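Local coordinates for taurocyamine kinase (PDB 4WOD), which reversibly transfers phosphate between ATP and the guanidino compound taurocyamine, as a duplicated member of the phosphagen kinase family, at residues A[140-145]-A[218-223]; A[183-188]-A[199-204]. The protein carries 4 engineered substitutions. All coordinates share one frame; numbering follows the deposited sequence.

Overall arrangement
Both contacts belong to the first phosphagen kinase repeat, and their centres are 10 Å apart. In sequence, both segments of contact 2 fall between those of contact 1. Two probable hydrogen bonds tie them together: Asn220 ND2 to Gly204 O at 2.8 Å and Trp218 NE1 to Phe183 O at 2.9 Å. Packing adds to this, with Glu221 CG 3.3 Å from Phe185 CD1. The bound arginine meets contact 1 directly, through Glu222 of segment 218-223, whereas in contact 2 the side chain of Phe185 is about 11 Å from it, measured between nearest atoms. Contact 2 therefore lies farther from the ligand, joined to the segment that reaches it.

Contact 1: residues A[140-145]-A[218-223]; sequences ETRIEL and WINEED. With ARG (arginine), chain B.
Arg142 and Asn220 mark the closest backbone approach, their CA atoms 7.7 Å apart, where one turn of helix 139-154 faces the end of strand 215-219. A positive phi at Asn220 turns the chain out of that strand, and it continues as a loop through Glu222 and Asp223.

A single amide carries the contact. The side chain of Asn220 enters between Arg142 and Leu145, residues one turn apart on the helix, and its two polar atoms divide between them. ND2 lies 3.4 Å from Arg142 CG, touching the aliphatic base of the arginine and not its guanidinium; the same nitrogen is 3.3 Å from Arg142 O. On the other branch, OD1 comes within 3.5 Å of Leu145 CD2, a van der Waals contact. Arg142 swings its CG anti to the backbone N (chi1 -174°), beside its own carbonyl carbon, which explains why CG and O both lie near ND2. The clear partner of ND2 is Gly204 O, and Arg142 NH1 forms a salt bridge with Asp200, so both polar ends are directed to the loop before strand 206-210.

Two residues further on, Glu222 extends away from the helix to the bound arginine. Its OE1 lies only 2.5 Å from the ligand's NH1, a hydrogen bond so short that its exact length deserves caution, while OE2 has a weak one, 3.4 Å, from NH2. Leu60, Leu61 and Arg63 hold the same ligand with further hydrogen bonds.

All three touching residues are buried, and the Gly204 bond gives the amide a defined polar partner. The chemistry thus separates two tasks: Asn220 packs against the helix and is hydrogen-bonded to the loop at Gly204, whereas Glu222 turns its carboxylate to the guanidino group of the ligand.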
ATOM      1  N   GLU A 140      -0.416 -24.444  39.194  1.00 18.96           N
ATOM      2  CA  GLU A 140       0.207 -23.867  40.383  1.00 21.29           C
ATOM      3  C   GLU A 140       1.215 -22.759  40.069  1.00 19.83           C
ATOM      4  O   GLU A 140       1.220 -21.717  40.726  1.00 20.07           O
ATOM      5  CB  GLU A 140       0.894 -24.961  41.207  1.00 22.05           C
ATOM      6  CG  GLU A 140      -0.066 -25.949  41.852  1.00 34.39           C
ATOM      7  CD  GLU A 140       0.672 -26.970  42.697  1.00 40.48           C
ATOM      8  OE1 GLU A 140       1.361 -26.540  43.651  1.00 45.46           O
ATOM      9  OE2 GLU A 140       0.583 -28.184  42.401  1.00 39.50           O
ATOM     10  N   THR A 141       2.064 -22.950  39.067  1.00 17.78           N
ATOM     11  CA  THR A 141       3.067 -21.913  38.816  1.00 16.68           C
ATOM     12  C   THR A 141       2.436 -20.628  38.255  1.00 16.20           C
ATOM     13  O   THR A 141       2.890 -19.522  38.569  1.00 13.56           O
ATOM     14  CB  THR A 141       4.204 -22.393  37.882  1.00 19.18           C
ATOM     15  OG1 THR A 141       3.673 -22.821  36.623  1.00 18.04           O
ATOM     16  CG2 THR A 141       4.979 -23.524  38.542  1.00 22.74           C
ATOM     17  N   ARG A 142       1.365 -20.745  37.480  1.00 13.89           N
ATOM     18  CA  ARG A 142       0.713 -19.535  37.008  1.00 14.89           C
ATOM     19  C   ARG A 142       0.154 -18.724  38.186  1.00 17.02           C
ATOM     20  O   ARG A 142       0.249 -17.486  38.198  1.00 16.86           O
ATOM     21  CB  ARG A 142      -0.394 -19.876  36.006  1.00 13.51           C
ATOM     22  CG  ARG A 142      -1.035 -18.663  35.354  1.00 13.87           C
ATOM     23  CD  ARG A 142      -2.225 -19.050  34.493  1.00 14.21           C
ATOM     24  NE  ARG A 142      -1.857 -19.797  33.291  1.00 19.13           N
ATOM     25  CZ  ARG A 142      -1.922 -21.120  33.162  1.00 19.90           C
ATOM     26  NH1 ARG A 142      -2.337 -21.878  34.177  1.00 17.19           N
ATOM     27  NH2 ARG A 142      -1.577 -21.692  32.006  1.00 17.68           N
ATOM     28  N   ILE A 143      -0.400 -19.418  39.186  1.00 12.62           N
ATOM     29  CA  ILE A 143      -0.964 -18.754  40.363  1.00 15.13           C
ATOM     30  C   ILE A 143       0.172 -18.181  41.219  1.00 15.53           C
ATOM     31  O   ILE A 143       0.078 -17.045  41.711  1.00 15.88           O
ATOM     32  CB  ILE A 143      -1.863 -19.727  41.194  1.00 15.89           C
ATOM     33  CG1 ILE A 143      -3.124 -20.081  40.391  1.00 17.21           C
ATOM     34  CG2 ILE A 143      -2.244 -19.129  42.553  1.00 15.37           C
ATOM     35  CD1 ILE A 143      -3.809 -21.341  40.848  1.00 17.28           C
ATOM     36  N   GLU A 144       1.251 -18.944  41.386  1.00 14.93           N
ATOM     37  CA  GLU A 144       2.427 -18.389  42.088  1.00 17.44           C
ATOM     38  C   GLU A 144       2.938 -17.086  41.427  1.00 18.71           C
ATOM     39  O   GLU A 144       3.294 -16.116  42.120  1.00 16.22           O
ATOM     40  CB  GLU A 144       3.554 -19.420  42.167  1.00 18.22           C
ATOM     41  CG  GLU A 144       3.275 -20.524  43.155  1.00 17.09           C
ATOM     42  CD  GLU A 144       4.407 -21.516  43.248  1.00 22.56           C
ATOM     43  OE1 GLU A 144       5.104 -21.524  44.285  1.00 20.61           O
ATOM     44  OE2 GLU A 144       4.617 -22.275  42.275  1.00 20.79           O
ATOM     45  N   LEU A 145       2.948 -17.066  40.091  1.00 20.23           N
ATOM     46  CA  LEU A 145       3.354 -15.891  39.322  1.00 19.30           C
ATOM     47  C   LEU A 145       2.381 -14.734  39.558  1.00 18.14           C
ATOM     48  O   LEU A 145       2.798 -13.588  39.800  1.00 17.13           O
ATOM     49  CB  LEU A 145       3.447 -16.244  37.824  1.00 15.63           C
ATOM     50  CG  LEU A 145       3.812 -15.136  36.834  1.00 16.96           C
ATOM     51  CD1 LEU A 145       5.143 -14.474  37.223  1.00 17.72           C
ATOM     52  CD2 LEU A 145       3.852 -15.698  35.404  1.00 15.74           C
ATOM     53  N   TRP A 218      -2.770  -5.939  33.331  1.00 15.19           N
ATOM     54  CA  TRP A 218      -3.258  -7.287  33.046  1.00 16.41           C
ATOM     55  C   TRP A 218      -2.227  -8.318  33.497  1.00 16.31           C
ATOM     56  O   TRP A 218      -1.044  -8.257  33.104  1.00 19.64           O
ATOM     57  CB  TRP A 218      -3.550  -7.453  31.551  1.00 20.06           C
ATOM     58  CG  TRP A 218      -4.780  -6.732  31.090  1.00 24.99           C
ATOM     59  CD1 TRP A 218      -5.668  -6.042  31.868  1.00 23.64           C
ATOM     60  CD2 TRP A 218      -5.272  -6.635  29.739  1.00 27.70           C
ATOM     61  NE1 TRP A 218      -6.677  -5.529  31.090  1.00 21.82           N
ATOM     62  CE2 TRP A 218      -6.458  -5.875  29.784  1.00 27.76           C
ATOM     63  CE3 TRP A 218      -4.821  -7.118  28.505  1.00 28.25           C
ATOM     64  CZ2 TRP A 218      -7.204  -5.584  28.633  1.00 30.99           C
ATOM     65  CZ3 TRP A 218      -5.566  -6.833  27.363  1.00 28.19           C
ATOM     66  CH2 TRP A 218      -6.744  -6.072  27.439  1.00 30.65           C
ATOM     67  N   ILE A 219      -2.671  -9.260  34.324  1.00 15.95           N
ATOM     68  CA  ILE A 219      -1.810 -10.325  34.799  1.00 13.90           C
ATOM     69  C   ILE A 219      -2.158 -11.638  34.104  1.00 16.02           C
ATOM     70  O   ILE A 219      -3.287 -12.121  34.212  1.00 17.12           O
ATOM     71  CB  ILE A 219      -1.924 -10.505  36.323  1.00 17.25           C
ATOM     72  CG1 ILE A 219      -1.604  -9.183  37.033  1.00 20.03           C
ATOM     73  CG2 ILE A 219      -1.001 -11.633  36.800  1.00 19.91           C
ATOM     74  CD1 ILE A 219      -1.476  -9.328  38.527  1.00 27.71           C
ATOM     75  N   ASN A 220      -1.184 -12.178  33.372  1.00 17.34           N
ATOM     76  CA  ASN A 220      -1.271 -13.487  32.708  1.00 16.06           C
ATOM     77  C   ASN A 220      -2.333 -13.573  31.630  1.00 16.35           C
ATOM     78  O   ASN A 220      -2.843 -14.663  31.318  1.00 15.07           O
ATOM     79  CB  ASN A 220      -1.466 -14.584  33.755  1.00 20.54           C
ATOM     80  CG  ASN A 220      -0.162 -14.943  34.438  1.00 19.59           C
ATOM     81  OD1 ASN A 220       0.895 -14.819  33.824  1.00 19.73           O
ATOM     82  ND2 ASN A 220      -0.221 -15.383  35.706  1.00 16.94           N
ATOM     83  N   GLU A 221      -2.644 -12.431  31.023  1.00 13.89           N
ATOM     84  CA  GLU A 221      -3.561 -12.428  29.888  1.00 17.34           C
ATOM     85  C   GLU A 221      -2.893 -13.077  28.669  1.00 21.45           C
ATOM     86  O   GLU A 221      -3.536 -13.786  27.896  1.00 25.38           O
ATOM     87  CB  GLU A 221      -4.019 -11.003  29.560  1.00 19.39           C
ATOM     88  CG  GLU A 221      -4.947 -10.920  28.344  1.00 24.15           C
ATOM     89  CD  GLU A 221      -4.220 -10.626  27.044  1.00 26.53           C
ATOM     90  OE1 GLU A 221      -3.153  -9.977  27.084  1.00 24.78           O
ATOM     91  OE2 GLU A 221      -4.726 -11.043  25.979  1.00 32.32           O
ATOM     92  N   GLU A 222      -1.598 -12.846  28.520  1.00 19.70           N
ATOM     93  CA  GLU A 222      -0.818 -13.371  27.396  1.00 24.56           C
ATOM     94  C   GLU A 222       0.645 -13.308  27.800  1.00 27.68           C
ATOM     95  O   GLU A 222       1.321 -14.339  27.945  1.00 21.37           O
ATOM     96  CB  GLU A 222      -1.058 -12.565  26.115  1.00 26.23           C
ATOM     97  CG  GLU A 222      -0.002 -12.811  25.052  1.00 30.33           C
ATOM     98  CD  GLU A 222      -0.301 -12.126  23.726  1.00 34.39           C
ATOM     99  OE1 GLU A 222       0.624 -11.491  23.181  1.00 35.35           O
ATOM    100  OE2 GLU A 222      -1.441 -12.246  23.218  1.00 36.75           O
ATOM    101  N   ASP A 223       1.116 -12.075  27.992  1.00 21.50           N
ATOM    102  CA  ASP A 223       2.348 -11.848  28.711  1.00 15.21           C
ATOM    103  C   ASP A 223       2.094 -11.931  30.203  1.00 14.70           C
ATOM    104  O   ASP A 223       0.936 -11.902  30.651  1.00 17.50           O
ATOM    105  CB  ASP A 223       2.954 -10.485  28.334  1.00 16.44           C
ATOM    106  CG  ASP A 223       3.585 -10.505  26.945  1.00 19.49           C
ATOM    107  OD1 ASP A 223       4.414 -11.401  26.686  1.00 16.87           O
ATOM    108  OD2 ASP A 223       3.217  -9.664  26.096  1.00 19.34           O
TER
HETATM  109  N   ARG B 801       1.848 -10.116  14.073  1.00 28.73           N
HETATM  110  CA  ARG B 801       1.238 -11.120  14.901  1.00 33.12           C
HETATM  111  C   ARG B 801       0.628 -12.325  14.211  1.00 26.41           C
HETATM  112  O   ARG B 801      -0.152 -12.169  13.240  1.00 23.55           O
HETATM  113  CB  ARG B 801       0.274 -10.505  15.849  1.00 40.46           C
HETATM  114  CG  ARG B 801       0.948  -9.944  17.054  1.00 35.81           C
HETATM  115  CD  ARG B 801       0.523 -10.788  18.200  1.00 36.02           C
HETATM  116  NE  ARG B 801       1.117 -10.308  19.412  1.00 35.69           N
HETATM  117  CZ  ARG B 801       0.439 -10.106  20.506  1.00 34.97           C
HETATM  118  NH1 ARG B 801       1.037  -9.674  21.575  1.00 37.48           N
HETATM  119  NH2 ARG B 801      -0.848 -10.317  20.510  1.00 40.28           N
HETATM  120  OXT ARG B 801       1.048 -13.366  14.739  1.00 22.89           O

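Contact 2: residues A[183-188]-A[199-204]; sequences FLFRND and IDWPTG
Trp201 and Asn187 account for most of the buried surface, with Phe185 third. The CA atoms of Trp201 and Asn187 are 8.2 Å apart; the indole of Trp201 spans the gap and meets backbone as well as side chains of segment 183-188, Asn187 N lying 3.9 Å from Trp201 CH2. Asn187 covers one face of the indole. Its CB stands 3.8 Å from the centroid of the six-membered ring and only 9° off the ring normal, a CH-pi contact over the face. From there the amide lies along the CZ2-CE2-NE1 side of the indole, spanning both rings: OD1 is 3.6 Å from Trp201 CZ2 on the benzene ring, and CG is 3.7 Å from Trp201 NE1 on the pyrrole. Amide and ring planes differ by 20°, so the two groups are stacked. With chi1 at 50°, Asn187 CG lies between its backbone N and carbonyl carbon, a placement that folds the amide over the indole.

Asn187 is also the centre of an inverse gamma turn, and its backbone N, buried here, finds no partner in the model. The turn bends the loop that precedes helix 190-194, while Trp201 belongs to the loop that follows it, before strand 206-210; the contact closes the two ends of this short helical excursion against each other within the catalytic domain of the phosphagen kinase fold. Tyr198 meets the Trp201 ring edge-to-face.

Phe185 approaches the indole at its rim, with CD1 in the plane of the Trp201 ring and CE1 3.8 Å from Trp201 CH2. Its ring also meets that of Trp218.

On the face opposite Asn187, Pro202 CB sits 3.7 Å above the plane of the Trp201 ring, offset toward the rim. A cis peptide bond joins Trp201 to Pro202.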
ATOM      1  N   PHE A 183     -11.683  -2.463  30.742  1.00 31.03           N
ATOM      2  CA  PHE A 183     -10.598  -2.800  31.649  1.00 30.16           C
ATOM      3  C   PHE A 183     -10.326  -4.299  31.669  1.00 29.36           C
ATOM      4  O   PHE A 183      -9.267  -4.740  32.112  1.00 26.63           O
ATOM      5  CB  PHE A 183     -10.915  -2.315  33.058  1.00 29.40           C
ATOM      6  CG  PHE A 183     -10.999  -0.823  33.169  1.00 30.53           C
ATOM      7  CD1 PHE A 183     -10.299  -0.014  32.287  1.00 31.99           C
ATOM      8  CD2 PHE A 183     -11.787  -0.231  34.141  1.00 30.03           C
ATOM      9  CE1 PHE A 183     -10.373   1.368  32.382  1.00 34.52           C
ATOM     10  CE2 PHE A 183     -11.866   1.153  34.247  1.00 33.68           C
ATOM     11  CZ  PHE A 183     -11.158   1.951  33.365  1.00 36.66           C
ATOM     12  N   LEU A 184     -11.278  -5.089  31.194  1.00 31.53           N
ATOM     13  CA  LEU A 184     -11.171  -6.533  31.365  1.00 27.64           C
ATOM     14  C   LEU A 184     -10.909  -7.247  30.049  1.00 30.15           C
ATOM     15  O   LEU A 184     -11.483  -6.907  29.012  1.00 26.55           O
ATOM     16  CB  LEU A 184     -12.434  -7.091  32.013  1.00 32.53           C
ATOM     17  CG  LEU A 184     -12.380  -8.568  32.399  1.00 32.32           C
ATOM     18  CD1 LEU A 184     -11.164  -8.837  33.277  1.00 30.24           C
ATOM     19  CD2 LEU A 184     -13.662  -8.980  33.103  1.00 31.46           C
ATOM     20  N   PHE A 185     -10.038  -8.249  30.103  1.00 28.24           N
ATOM     21  CA  PHE A 185      -9.756  -9.049  28.931  1.00 28.20           C
ATOM     22  C   PHE A 185     -10.578 -10.314  28.968  1.00 30.89           C
ATOM     23  O   PHE A 185     -11.000 -10.754  30.039  1.00 30.71           O
ATOM     24  CB  PHE A 185      -8.269  -9.375  28.828  1.00 25.52           C
ATOM     25  CG  PHE A 185      -7.689 -10.085  30.031  1.00 25.55           C
ATOM     26  CD1 PHE A 185      -7.690 -11.469  30.109  1.00 23.29           C
ATOM     27  CD2 PHE A 185      -7.067  -9.368  31.044  1.00 21.06           C
ATOM     28  CE1 PHE A 185      -7.101 -12.120  31.174  1.00 21.05           C
ATOM     29  CE2 PHE A 185      -6.497 -10.014  32.120  1.00 20.44           C
ATOM     30  CZ  PHE A 185      -6.510 -11.395  32.184  1.00 21.63           C
ATOM     31  N   ARG A 186     -10.805 -10.893  27.795  1.00 33.71           N
ATOM     32  CA  ARG A 186     -11.639 -12.082  27.683  1.00 37.25           C
ATOM     33  C   ARG A 186     -10.890 -13.184  26.948  1.00 32.25           C
ATOM     34  O   ARG A 186      -9.861 -12.928  26.324  1.00 34.39           O
ATOM     35  CB  ARG A 186     -12.953 -11.760  26.957  1.00 41.07           C
ATOM     36  CG  ARG A 186     -13.883 -10.823  27.719  1.00 39.08           C
ATOM     37  CD  ARG A 186     -15.135 -10.501  26.904  1.00 51.01           C
ATOM     38  NE  ARG A 186     -14.815 -10.136  25.525  1.00 56.18           N
ATOM     39  CZ  ARG A 186     -15.705 -10.092  24.538  1.00 60.45           C
ATOM     40  NH1 ARG A 186     -16.979 -10.384  24.777  1.00 62.93           N
ATOM     41  NH2 ARG A 186     -15.325  -9.753  23.311  1.00 56.53           N
ATOM     42  N   ASN A 187     -11.404 -14.404  27.040  1.00 30.16           N
ATOM     43  CA  ASN A 187     -10.848 -15.528  26.305  1.00 28.15           C
ATOM     44  C   ASN A 187     -11.499 -15.659  24.936  1.00 27.39           C
ATOM     45  O   ASN A 187     -12.171 -16.645  24.656  1.00 31.95           O
ATOM     46  CB  ASN A 187     -11.008 -16.831  27.095  1.00 29.93           C
ATOM     47  CG  ASN A 187     -12.431 -17.047  27.606  1.00 32.91           C
ATOM     48  OD1 ASN A 187     -13.101 -16.109  28.038  1.00 37.66           O
ATOM     49  ND2 ASN A 187     -12.891 -18.291  27.566  1.00 31.29           N
ATOM     50  N   ASP A 188     -11.289 -14.668  24.079  1.00 29.36           N
ATOM     51  CA  ASP A 188     -11.978 -14.648  22.791  1.00 34.97           C
ATOM     52  C   ASP A 188     -11.062 -14.588  21.557  1.00 29.34           C
ATOM     53  O   ASP A 188     -11.538 -14.359  20.450  1.00 25.77           O
ATOM     54  CB  ASP A 188     -12.963 -13.469  22.762  1.00 35.88           C
ATOM     55  CG  ASP A 188     -12.272 -12.113  22.837  1.00 40.44           C
ATOM     56  OD1 ASP A 188     -11.054 -12.052  23.140  1.00 37.72           O
ATOM     57  OD2 ASP A 188     -12.960 -11.092  22.603  1.00 45.98           O
ATOM     58  N   ILE A 199      -5.190 -21.886  29.051  1.00 18.18           N
ATOM     59  CA  ILE A 199      -5.124 -23.108  29.823  1.00 15.05           C
ATOM     60  C   ILE A 199      -5.419 -22.787  31.302  1.00 18.13           C
ATOM     61  O   ILE A 199      -4.941 -21.776  31.828  1.00 20.44           O
ATOM     62  CB  ILE A 199      -3.751 -23.773  29.648  1.00 19.46           C
ATOM     63  CG1 ILE A 199      -3.541 -24.125  28.164  1.00 18.16           C
ATOM     64  CG2 ILE A 199      -3.579 -24.981  30.572  1.00 13.10           C
ATOM     65  CD1 ILE A 199      -2.160 -24.577  27.843  1.00 21.23           C
ATOM     66  N   ASP A 200      -6.236 -23.630  31.933  1.00 16.37           N
ATOM     67  CA  ASP A 200      -6.674 -23.470  33.326  1.00 16.16           C
ATOM     68  C   ASP A 200      -7.443 -22.165  33.547  1.00 17.81           C
ATOM     69  O   ASP A 200      -7.389 -21.603  34.641  1.00 20.98           O
ATOM     70  CB  ASP A 200      -5.490 -23.511  34.296  1.00 15.28           C
ATOM     71  CG  ASP A 200      -4.619 -24.751  34.134  1.00 22.26           C
ATOM     72  OD1 ASP A 200      -5.171 -25.855  34.023  1.00 22.93           O
ATOM     73  OD2 ASP A 200      -3.369 -24.613  34.115  1.00 25.67           O
ATOM     74  N   TRP A 201      -8.148 -21.696  32.518  1.00 16.97           N
ATOM     75  CA  TRP A 201      -8.975 -20.480  32.598  1.00 19.81           C
ATOM     76  C   TRP A 201     -10.033 -20.648  33.692  1.00 22.57           C
ATOM     77  O   TRP A 201     -10.676 -21.682  33.754  1.00 22.82           O
ATOM     78  CB  TRP A 201      -9.653 -20.204  31.245  1.00 18.00           C
ATOM     79  CG  TRP A 201     -10.414 -18.918  31.194  1.00 20.69           C
ATOM     80  CD1 TRP A 201     -11.754 -18.744  31.431  1.00 24.17           C
ATOM     81  CD2 TRP A 201      -9.891 -17.615  30.901  1.00 25.15           C
ATOM     82  NE1 TRP A 201     -12.094 -17.420  31.297  1.00 22.61           N
ATOM     83  CE2 TRP A 201     -10.974 -16.702  30.977  1.00 26.53           C
ATOM     84  CE3 TRP A 201      -8.619 -17.127  30.576  1.00 21.72           C
ATOM     85  CZ2 TRP A 201     -10.819 -15.337  30.744  1.00 26.82           C
ATOM     86  CZ3 TRP A 201      -8.470 -15.768  30.343  1.00 21.97           C
ATOM     87  CH2 TRP A 201      -9.564 -14.889  30.431  1.00 28.64           C
ATOM     88  N   PRO A 202     -10.240 -19.632  34.542  1.00 22.39           N
ATOM     89  CA  PRO A 202      -9.641 -18.302  34.525  1.00 19.61           C
ATOM     90  C   PRO A 202      -8.594 -18.138  35.610  1.00 18.27           C
ATOM     91  O   PRO A 202      -8.306 -17.019  35.982  1.00 15.55           O
ATOM     92  CB  PRO A 202     -10.836 -17.413  34.821  1.00 21.30           C
ATOM     93  CG  PRO A 202     -11.561 -18.215  35.888  1.00 21.95           C
ATOM     94  CD  PRO A 202     -11.320 -19.694  35.552  1.00 21.05           C
ATOM     95  N   THR A 203      -8.033 -19.233  36.112  1.00 17.29           N
ATOM     96  CA  THR A 203      -7.117 -19.141  37.252  1.00 18.36           C
ATOM     97  C   THR A 203      -5.788 -18.457  36.916  1.00 17.05           C
ATOM     98  O   THR A 203      -5.307 -18.484  35.770  1.00 15.22           O
ATOM     99  CB  THR A 203      -6.824 -20.546  37.853  1.00 18.13           C
ATOM    100  OG1 THR A 203      -6.190 -21.375  36.876  1.00 17.60           O
ATOM    101  CG2 THR A 203      -8.123 -21.219  38.307  1.00 24.42           C
ATOM    102  N   GLY A 204      -5.181 -17.857  37.935  1.00 16.80           N
ATOM    103  CA  GLY A 204      -3.864 -17.271  37.763  1.00 20.17           C
ATOM    104  C   GLY A 204      -3.868 -15.947  37.021  1.00 18.22           C
ATOM    105  O   GLY A 204      -2.819 -15.439  36.659  1.00 19.87           O
TER